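Side-chain contacts in D-mandelate dehydrogenase (Rhodotorula graminis, PDB 2W2K), which is a D-isomer specific 2-hydroxyacid dehydrogenase that probably interconverts D-mandelate and its 2-keto acid with a nicotinamide cofactor: residues L131-Y134 and S135-A139; D281-E284 and F285-N288; V308-E311 and T312-F316. All blocks are in the same frame, centred on the assembly; numbering follows the deposited sequence.

Interaction 1. Residues L131-Y134 and S135-A139; sequences LASY and SERAA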
ATOM      1  N   LEU B 131      -8.080   6.955   1.360  1.00  5.54           N
ATOM      2  CA  LEU B 131      -9.474   6.445   1.311  1.00  6.15           C
ATOM      3  C   LEU B 131      -9.677   5.404   0.173  1.00  8.90           C
ATOM      4  O   LEU B 131     -10.691   5.401  -0.533  1.00  7.08           O
ATOM      5  CB  LEU B 131     -10.508   7.619   1.254  1.00  7.41           C
ATOM      6  CG  LEU B 131     -10.258   8.709   2.327  1.00 10.79           C
ATOM      7  CD1 LEU B 131     -11.174   9.920   2.132  1.00 16.34           C
ATOM      8  CD2 LEU B 131     -10.371   8.130   3.756  1.00  9.18           C
ATOM      9  N   ALA B 132      -8.701   4.509   0.029  1.00  8.54           N
ATOM     10  CA  ALA B 132      -8.677   3.548  -1.088  1.00 10.53           C
ATOM     11  C   ALA B 132      -9.714   2.431  -0.945  1.00  7.92           C
ATOM     12  O   ALA B 132     -10.223   1.895  -1.951  1.00  9.06           O
ATOM     13  CB  ALA B 132      -7.272   2.965  -1.245  1.00 10.69           C
ATOM     14  N   SER B 133     -10.025   2.071   0.298  1.00  8.76           N
ATOM     15  CA  SER B 133     -11.017   1.029   0.579  1.00  9.30           C
ATOM     16  C   SER B 133     -12.409   1.426   0.037  1.00 11.69           C
ATOM     17  O   SER B 133     -13.098   0.614  -0.610  1.00 11.40           O
ATOM     18  CB  SER B 133     -11.059   0.702   2.078  1.00 11.41           C
ATOM     19  OG  SER B 133     -11.957  -0.372   2.323  1.00 16.70           O
ATOM     20  N   TYR B 134     -12.795   2.675   0.291  1.00  8.47           N
ATOM     21  CA  TYR B 134     -14.041   3.273  -0.221  1.00 10.05           C
ATOM     22  C   TYR B 134     -14.026   3.343  -1.761  1.00  9.81           C
ATOM     23  O   TYR B 134     -15.031   3.013  -2.425  1.00 12.04           O
ATOM     24  CB  TYR B 134     -14.212   4.667   0.395  1.00 10.31           C
ATOM     25  CG  TYR B 134     -15.492   5.421   0.053  1.00 14.28           C
ATOM     26  CD1 TYR B 134     -16.749   4.877   0.355  1.00 12.38           C
ATOM     27  CD2 TYR B 134     -15.436   6.686  -0.527  1.00  8.80           C
ATOM     28  CE1 TYR B 134     -17.935   5.580   0.057  1.00 21.92           C
ATOM     29  CE2 TYR B 134     -16.613   7.405  -0.823  1.00 18.99           C
ATOM     30  CZ  TYR B 134     -17.857   6.841  -0.519  1.00 19.32           C
ATOM     31  OH  TYR B 134     -19.024   7.535  -0.791  1.00 19.04           O
ATOM     32  N   SER B 135     -12.902   3.781  -2.330  1.00  7.56           N
ATOM     33  CA  SER B 135     -12.721   3.814  -3.780  1.00  8.32           C
ATOM     34  C   SER B 135     -12.905   2.432  -4.446  1.00 10.10           C
ATOM     35  O   SER B 135     -13.549   2.346  -5.504  1.00 12.17           O
ATOM     36  CB  SER B 135     -11.344   4.417  -4.138  1.00  9.39           C
ATOM     37  OG  SER B 135     -11.224   4.699  -5.528  1.00 11.65           O
ATOM     38  N   GLU B 136     -12.347   1.366  -3.846  1.00  8.39           N
ATOM     39  CA  GLU B 136     -12.536  -0.001  -4.389  1.00 13.52           C
ATOM     40  C   GLU B 136     -14.032  -0.381  -4.441  1.00 13.48           C
ATOM     41  O   GLU B 136     -14.529  -0.880  -5.465  1.00 12.85           O
ATOM     42  CB  GLU B 136     -11.735  -1.065  -3.599  1.00 13.44           C
ATOM     43  CG  GLU B 136     -10.198  -0.971  -3.717  1.00 15.60           C
ATOM     44  CD  GLU B 136      -9.454  -2.311  -3.414  1.00 19.70           C
ATOM     45  OE1 GLU B 136     -10.028  -3.402  -3.634  1.00 17.99           O
ATOM     46  OE2 GLU B 136      -8.273  -2.274  -2.983  1.00 17.94           O
ATOM     47  N   ARG B 137     -14.751  -0.139  -3.347  1.00 12.83           N
ATOM     48  CA  ARG B 137     -16.192  -0.497  -3.295  1.00 14.57           C
ATOM     49  C   ARG B 137     -17.041   0.240  -4.340  1.00 12.82           C
ATOM     50  O   ARG B 137     -17.935  -0.367  -4.951  1.00 14.55           O
ATOM     51  CB  ARG B 137     -16.756  -0.339  -1.879  1.00 15.63           C
ATOM     52  CG  ARG B 137     -16.245  -1.430  -0.955  1.00 16.27           C
ATOM     53  CD  ARG B 137     -17.032  -1.624   0.338  1.00 26.13           C
ATOM     54  NE  ARG B 137     -17.353  -0.404   1.070  1.00 34.67           N
ATOM     55  CZ  ARG B 137     -16.514   0.291   1.835  1.00 29.92           C
ATOM     56  NH1 ARG B 137     -15.246  -0.053   1.976  1.00 30.12           N
ATOM     57  NH2 ARG B 137     -16.959   1.360   2.454  1.00 21.39           N
ATOM     58  N   ALA B 138     -16.734   1.523  -4.564  1.00 12.23           N
ATOM     59  CA  ALA B 138     -17.349   2.318  -5.646  1.00 12.34           C
ATOM     60  C   ALA B 138     -17.053   1.764  -7.050  1.00 14.35           C
ATOM     61  O   ALA B 138     -17.961   1.673  -7.902  1.00 10.49           O
ATOM     62  CB  ALA B 138     -16.901   3.766  -5.551  1.00 14.50           C
ATOM     63  N   ALA B 139     -15.789   1.398  -7.302  1.00 13.46           N
ATOM     64  CA  ALA B 139     -15.416   0.796  -8.597  1.00 13.65           C
ATOM     65  C   ALA B 139     -16.177  -0.508  -8.873  1.00 14.35           C
ATOM     66  O   ALA B 139     -16.594  -0.767 -10.022  1.00 13.92           O
ATOM     67  CB  ALA B 139     -13.896   0.551  -8.671  1.00 12.80           C
TER

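Interaction 2. Residues D281-E284 and F285-N288; sequences DVHE and FEPN. Unlike the reference sequence in segment 285-288: Asn288 (reference Gln).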
ATOM      1  N   ASP B 281      -6.149  -5.259  10.636  1.00  5.85           N
ATOM      2  CA  ASP B 281      -5.842  -6.642  10.191  1.00  6.11           C
ATOM      3  C   ASP B 281      -6.266  -7.668  11.271  1.00  7.84           C
ATOM      4  O   ASP B 281      -6.420  -8.855  10.983  1.00  9.79           O
ATOM      5  CB  ASP B 281      -4.333  -6.807   9.911  1.00  7.57           C
ATOM      6  CG  ASP B 281      -3.978  -8.168   9.296  1.00 10.47           C
ATOM      7  OD1 ASP B 281      -4.582  -8.553   8.258  1.00  7.03           O
ATOM      8  OD2 ASP B 281      -3.046  -8.833   9.820  1.00  7.64           O
ATOM      9  N   VAL B 282      -6.429  -7.196  12.507  1.00  7.67           N
ATOM     10  CA  VAL B 282      -6.701  -8.053  13.676  1.00  7.92           C
ATOM     11  C   VAL B 282      -7.938  -7.511  14.435  1.00 10.45           C
ATOM     12  O   VAL B 282      -8.164  -6.288  14.474  1.00  9.07           O
ATOM     13  CB  VAL B 282      -5.442  -8.199  14.605  1.00  8.35           C
ATOM     14  CG1 VAL B 282      -4.308  -8.955  13.883  1.00  9.69           C
ATOM     15  CG2 VAL B 282      -4.918  -6.802  15.108  1.00  8.36           C
ATOM     16  N   HIS B 283      -8.746  -8.408  15.020  1.00 10.21           N
ATOM     17  CA  HIS B 283     -10.139  -8.053  15.405  1.00  8.57           C
ATOM     18  C   HIS B 283     -10.432  -8.509  16.823  1.00  6.79           C
ATOM     19  O   HIS B 283      -9.979  -9.593  17.200  1.00  8.39           O
ATOM     20  CB  HIS B 283     -11.103  -8.685  14.373  1.00 12.32           C
ATOM     21  CG  HIS B 283     -10.852  -8.203  12.968  1.00  9.23           C
ATOM     22  ND1 HIS B 283      -9.970  -8.820  12.100  1.00 10.23           N
ATOM     23  CD2 HIS B 283     -11.316  -7.112  12.313  1.00  7.48           C
ATOM     24  CE1 HIS B 283      -9.916  -8.135  10.968  1.00  3.65           C
ATOM     25  NE2 HIS B 283     -10.721  -7.091  11.074  1.00 12.77           N
ATOM     26  N   GLU B 284     -11.114  -7.684  17.630  1.00  7.39           N
ATOM     27  CA  GLU B 284     -11.288  -8.032  19.078  1.00  7.24           C
ATOM     28  C   GLU B 284     -11.939  -9.422  19.291  1.00 10.41           C
ATOM     29  O   GLU B 284     -11.490 -10.189  20.159  1.00 10.10           O
ATOM     30  CB  GLU B 284     -12.043  -6.944  19.884  1.00  8.66           C
ATOM     31  CG  GLU B 284     -12.112  -7.294  21.413  1.00  7.55           C
ATOM     32  CD  GLU B 284     -12.642  -6.164  22.309  1.00 11.25           C
ATOM     33  OE1 GLU B 284     -12.975  -5.063  21.799  1.00  9.95           O
ATOM     34  OE2 GLU B 284     -12.740  -6.395  23.546  1.00 13.59           O
ATOM     35  N   PHE B 285     -12.975  -9.719  18.497  1.00 11.82           N
ATOM     36  CA  PHE B 285     -13.730 -11.006  18.564  1.00 11.65           C
ATOM     37  C   PHE B 285     -13.479 -11.945  17.377  1.00 12.91           C
ATOM     38  O   PHE B 285     -14.336 -12.786  17.009  1.00 11.01           O
ATOM     39  CB  PHE B 285     -15.235 -10.735  18.826  1.00 11.58           C
ATOM     40  CG  PHE B 285     -15.462  -9.785  19.992  1.00 11.74           C
ATOM     41  CD1 PHE B 285     -15.335 -10.234  21.310  1.00 16.76           C
ATOM     42  CD2 PHE B 285     -15.731  -8.438  19.774  1.00 11.79           C
ATOM     43  CE1 PHE B 285     -15.499  -9.338  22.398  1.00 14.36           C
ATOM     44  CE2 PHE B 285     -15.905  -7.543  20.859  1.00 15.21           C
ATOM     45  CZ  PHE B 285     -15.792  -7.998  22.151  1.00 12.52           C
ATOM     46  N   GLU B 286     -12.272 -11.835  16.816  1.00 10.25           N
ATOM     47  CA  GLU B 286     -11.785 -12.713  15.736  1.00 12.51           C
ATOM     48  C   GLU B 286     -12.153 -14.195  15.995  1.00 12.42           C
ATOM     49  O   GLU B 286     -11.904 -14.707  17.085  1.00 12.06           O
ATOM     50  CB  GLU B 286     -10.261 -12.544  15.603  1.00 13.89           C
ATOM     51  CG  GLU B 286      -9.695 -12.836  14.227  1.00 15.50           C
ATOM     52  CD  GLU B 286      -8.217 -12.452  14.116  1.00 16.63           C
ATOM     53  OE1 GLU B 286      -7.853 -11.267  14.341  1.00 12.24           O
ATOM     54  OE2 GLU B 286      -7.424 -13.348  13.799  1.00 15.95           O
ATOM     55  N   PRO B 287     -12.723 -14.901  14.989  1.00 14.64           N
ATOM     56  CA  PRO B 287     -12.936 -14.547  13.581  1.00 12.48           C
ATOM     57  C   PRO B 287     -14.241 -13.802  13.192  1.00 13.58           C
ATOM     58  O   PRO B 287     -14.537 -13.755  11.990  1.00 14.79           O
ATOM     59  CB  PRO B 287     -12.884 -15.918  12.878  1.00 15.28           C
ATOM     60  CG  PRO B 287     -13.459 -16.866  13.896  1.00 14.48           C
ATOM     61  CD  PRO B 287     -13.205 -16.270  15.282  1.00 17.16           C
ATOM     62  N   ASN B 288     -15.003 -13.228  14.137  1.00 12.80           N
ATOM     63  CA  ASN B 288     -16.115 -12.320  13.734  1.00 14.87           C
ATOM     64  C   ASN B 288     -15.624 -10.876  13.673  1.00 14.48           C
ATOM     65  O   ASN B 288     -15.177 -10.304  14.687  1.00 15.54           O
ATOM     66  CB  ASN B 288     -17.434 -12.422  14.570  1.00 18.11           C
ATOM     67  CG  ASN B 288     -18.756 -12.246  13.661  1.00 20.91           C
ATOM     68  OD1 ASN B 288     -18.965 -11.238  12.961  1.00 23.58           O
ATOM     69  ND2 ASN B 288     -19.592 -13.271  13.657  1.00 11.78           N
TER

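Interaction 3. Residues V308-E311 and T312-F316; sequences VAIE and TFHEF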
ATOM      1  N   VAL B 308       1.165 -13.541   6.448  1.00  9.34           N
ATOM      2  CA  VAL B 308       0.792 -14.572   5.448  1.00  7.81           C
ATOM      3  C   VAL B 308       1.488 -14.315   4.099  1.00  9.24           C
ATOM      4  O   VAL B 308       0.992 -13.546   3.247  1.00  7.07           O
ATOM      5  CB  VAL B 308      -0.775 -14.701   5.321  1.00  7.90           C
ATOM      6  CG1 VAL B 308      -1.208 -15.688   4.190  1.00  9.50           C
ATOM      7  CG2 VAL B 308      -1.414 -15.106   6.657  1.00 11.54           C
ATOM      8  N   ALA B 309       2.661 -14.948   3.928  1.00  6.92           N
ATOM      9  CA  ALA B 309       3.473 -14.854   2.694  1.00  6.86           C
ATOM     10  C   ALA B 309       4.312 -16.123   2.632  1.00  8.15           C
ATOM     11  O   ALA B 309       4.767 -16.607   3.675  1.00  7.37           O
ATOM     12  CB  ALA B 309       4.384 -13.611   2.717  1.00  9.61           C
ATOM     13  N   ILE B 310       4.489 -16.687   1.439  1.00  6.20           N
ATOM     14  CA  ILE B 310       5.274 -17.944   1.294  1.00  7.95           C
ATOM     15  C   ILE B 310       6.712 -17.895   1.906  1.00  7.14           C
ATOM     16  O   ILE B 310       7.166 -18.886   2.488  1.00  9.28           O
ATOM     17  CB  ILE B 310       5.217 -18.479  -0.166  1.00  8.09           C
ATOM     18  CG1 ILE B 310       3.810 -19.011  -0.468  1.00  6.98           C
ATOM     19  CG2 ILE B 310       6.276 -19.561  -0.425  1.00 10.47           C
ATOM     20  CD1 ILE B 310       3.525 -19.131  -1.960  1.00 16.41           C
ATOM     21  N   GLU B 311       7.390 -16.747   1.814  1.00  6.87           N
ATOM     22  CA  GLU B 311       8.724 -16.541   2.444  1.00  7.29           C
ATOM     23  C   GLU B 311       8.708 -16.655   3.976  1.00  6.29           C
ATOM     24  O   GLU B 311       9.677 -17.156   4.593  1.00  7.61           O
ATOM     25  CB  GLU B 311       9.382 -15.196   2.003  1.00  8.48           C
ATOM     26  CG  GLU B 311       9.755 -15.124   0.485  1.00 10.11           C
ATOM     27  CD  GLU B 311       8.569 -14.885  -0.469  1.00 13.26           C
ATOM     28  OE1 GLU B 311       7.447 -14.520  -0.037  1.00  9.64           O
ATOM     29  OE2 GLU B 311       8.754 -15.083  -1.689  1.00 14.51           O
ATOM     30  N   THR B 312       7.626 -16.189   4.602  1.00  7.28           N
ATOM     31  CA  THR B 312       7.426 -16.417   6.057  1.00  7.01           C
ATOM     32  C   THR B 312       7.405 -17.926   6.361  1.00  7.63           C
ATOM     33  O   THR B 312       8.069 -18.395   7.296  1.00  5.86           O
ATOM     34  CB  THR B 312       6.113 -15.765   6.571  1.00  7.73           C
ATOM     35  OG1 THR B 312       6.091 -14.365   6.215  1.00  7.03           O
ATOM     36  CG2 THR B 312       6.014 -15.902   8.095  1.00  5.46           C
ATOM     37  N   PHE B 313       6.651 -18.679   5.559  1.00  8.10           N
ATOM     38  CA  PHE B 313       6.441 -20.118   5.807  1.00  7.82           C
ATOM     39  C   PHE B 313       7.744 -20.913   5.593  1.00  8.43           C
ATOM     40  O   PHE B 313       8.021 -21.871   6.341  1.00  7.62           O
ATOM     41  CB  PHE B 313       5.306 -20.685   4.908  1.00  7.45           C
ATOM     42  CG  PHE B 313       3.979 -19.959   5.015  1.00  8.18           C
ATOM     43  CD1 PHE B 313       3.577 -19.330   6.197  1.00  8.70           C
ATOM     44  CD2 PHE B 313       3.099 -19.942   3.921  1.00 10.34           C
ATOM     45  CE1 PHE B 313       2.330 -18.668   6.273  1.00 15.87           C
ATOM     46  CE2 PHE B 313       1.853 -19.281   3.994  1.00 10.02           C
ATOM     47  CZ  PHE B 313       1.474 -18.655   5.171  1.00 12.79           C
ATOM     48  N   HIS B 314       8.544 -20.530   4.587  1.00  8.22           N
ATOM     49  CA  HIS B 314       9.901 -21.111   4.391  1.00  8.46           C
ATOM     50  C   HIS B 314      10.736 -20.953   5.679  1.00  8.69           C
ATOM     51  O   HIS B 314      11.407 -21.903   6.141  1.00  8.40           O
ATOM     52  CB  HIS B 314      10.642 -20.414   3.232  1.00  9.12           C
ATOM     53  CG  HIS B 314      10.333 -20.961   1.865  1.00 16.56           C
ATOM     54  ND1 HIS B 314       9.049 -21.134   1.388  1.00 21.11           N
ATOM     55  CD2 HIS B 314      11.158 -21.367   0.868  1.00 20.43           C
ATOM     56  CE1 HIS B 314       9.097 -21.633   0.161  1.00 14.57           C
ATOM     57  NE2 HIS B 314      10.364 -21.776  -0.180  1.00 25.42           N
ATOM     58  N   GLU B 315      10.711 -19.748   6.257  1.00  7.78           N
ATOM     59  CA  GLU B 315      11.479 -19.495   7.477  1.00  9.63           C
ATOM     60  C   GLU B 315      10.915 -20.212   8.737  1.00  7.34           C
ATOM     61  O   GLU B 315      11.712 -20.648   9.597  1.00  6.63           O
ATOM     62  CB  GLU B 315      11.751 -17.984   7.666  1.00 10.49           C
ATOM     63  CG  GLU B 315      12.717 -17.629   8.807  1.00 13.51           C
ATOM     64  CD  GLU B 315      14.223 -17.859   8.503  1.00 14.93           C
ATOM     65  OE1 GLU B 315      14.601 -18.425   7.436  1.00 14.97           O
ATOM     66  OE2 GLU B 315      15.028 -17.462   9.384  1.00 14.38           O
ATOM     67  N   PHE B 316       9.582 -20.355   8.851  1.00  4.66           N
ATOM     68  CA  PHE B 316       8.965 -21.198   9.922  1.00  5.26           C
ATOM     69  C   PHE B 316       9.520 -22.648   9.859  1.00  9.28           C
ATOM     70  O   PHE B 316       9.931 -23.216  10.881  1.00  8.25           O
ATOM     71  CB  PHE B 316       7.402 -21.273   9.851  1.00  5.44           C
ATOM     72  CG  PHE B 316       6.668 -20.007  10.253  1.00  6.03           C
ATOM     73  CD1 PHE B 316       7.288 -18.975  10.981  1.00  8.44           C
ATOM     74  CD2 PHE B 316       5.321 -19.861   9.909  1.00  8.56           C
ATOM     75  CE1 PHE B 316       6.549 -17.787  11.333  1.00  7.41           C
ATOM     76  CE2 PHE B 316       4.589 -18.707  10.259  1.00  9.44           C
ATOM     77  CZ  PHE B 316       5.216 -17.673  10.984  1.00 11.55           C
TER

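Interaction 1. Residues L131-Y134 and S135-A139
Arg137 folds back along one turn of helix 132-139 so that its guanidinium meets Ser133 and Tyr134 of the preceding turn. Ser133 OG lies at the guanidinium edge, in its plane and 3.3 Å from Arg137 NH1, while the backbone CA of Tyr134 sits over one face. The bend at chi3 (-47°) turns the end of the arginine back in this way. Arg137 NH2 then comes up at the edge of the tyrosine ring, 4.1 Å from Tyr134 CD1, with the two planes 62° apart. The helical bonds Glu136 N to Ala132 O (2.9 Å) and Ala138 N to Tyr134 O (3.1 Å) carry the turn.

A second shell of partners should limit the movement of these groups. Arg137 NH2 donates to Lys297 O, Tyr134 OH bonds Glu153 of helix 144-154, and the ring of His298 packs edge-to-face with Tyr134. Ser133 OG bonds an acidic side chain of the neighbouring subunit, which also supplies an aromatic and a polar partner to the carboxylate of Glu136. The polar ends of Ser133 and Glu136, both buried, thus bond the second subunit and those of Tyr134 and Arg137 their own chain, so this short helix joins the two.

Interaction 2. Residues D281-E284 and F285-N288
Glu284 and Phe285 run side by side and point the same way, the carboxylate stacked on the phenyl ring with only 12° between their planes. Glu284 CG makes a CH-pi contact over the ring face, 3.9 Å from the centroid of Phe285, and farther out Glu284 CD lies 3.6 Å from Phe285 CZ. The acid chain is extended, with CG opposite the backbone N (chi1 -176°), which carries it along the ring to its far end. Its oxygens have partners of their own: OE1 accepts from Gln263 N and OE2 from His236 NE2, and these two bonds should hold the carboxylate flat against the ring.

Glu286 is turned the other way, back along the chain. It crosses His283 at about a right angle, its carboxylate 70° from the imidazole plane. Glu286 OE1 takes the backbone N-H of His283 at 3.1 Å on its anti lone pair, and lies near the imidazole plane at the ring edge, 3.9 Å from His283 ND1. Glu286 OE1 is also 3.5 Å from Val282 CA. A type I beta turn from His283 to Glu286 is closed by Glu286 N to His283 O at 3.2 Å, with the donor well above the carbonyl plane. The backbone is thus pinned twice, by the turn bond and by the carboxylate, just before the cis peptide that leads into Pro287.

Upstream, Asp281, an NAD(+)-binding residue, bonds Thr302, Ile305 and Gly306. The segment leaves strand 275-280 of the parallel Rossmann-type sheet and leads to helix 291-294, while Glu284 ties the turn to the start of helix 263-271.

Interaction 3. Residues V308-E311 and T312-F316
The first turn of helix 310-330 meets its own lead-in here, in a local contact where the long helix starts just after the NAD(+)-binding residue Gly307. Ala309, at the N-cap position, presents its carbonyl oxygen to the ring of Phe313, with Ala309 O 3.6 Å above the plane and over its centre. Ala309 O receives two weak backbone bonds, from Thr312 N at 3.0 Å and Phe313 N at 3.4 Å. Val308 CG1 reaches the far end of the ring, 4.1 Å from Phe313 CZ. Phe313 CG is anti to the carbonyl carbon (chi1 -55°), which directs the ring back toward the helix start.

Helix 310-330 follows the last strand, 299-301, of the seven-stranded parallel sheet of the nucleotide-binding domain, and in this two-domain family a helix here leads back to the other domain. Phe316 accordingly packs on Ala87, which follows strand 83-86 of the five-stranded sheet, and Thr312 touches Ala116 of helix 114-130 while its OG1 bonds Gly307 O.

Regular helical bonding sets in one residue later: Ile310 O accepts His314 N at 3.0 Å and an angle of 162°. Ile310 O also receives a weak second bond from His314 ND1 (3.1 Å, 133°). The imidazole lies back beside the preceding turn, where His314 CE1 comes 3.5 Å from Ile310 CG2. On the partner side, Glu311 OE1 bonds the backbone of the neighbouring subunit.

Overall arrangement
Along the chain the three contacts come in series, interaction 1 first, then interaction 2, then interaction 3, and none touches another. Interactions 1 and 2 lie about 22 Å apart between centres, as do 2 and 3, while 1 and 3 are about 30 Å apart; the nearest atoms of 2 and 3 are about 7 Å apart. Interaction 1 sits on helix 132-139, remote from the cofactor residues. Interactions 2 and 3 lie on consecutive connections beyond neighbouring strands, 275-280 and 299-301, of the seven-stranded sheet; interaction 2 contains the NAD(+)-binding Asp281 and interaction 3 starts right after Gly307. Each contact also has neighbours on the second subunit, so the dimer interface runs past both the outlying helix and the cofactor region.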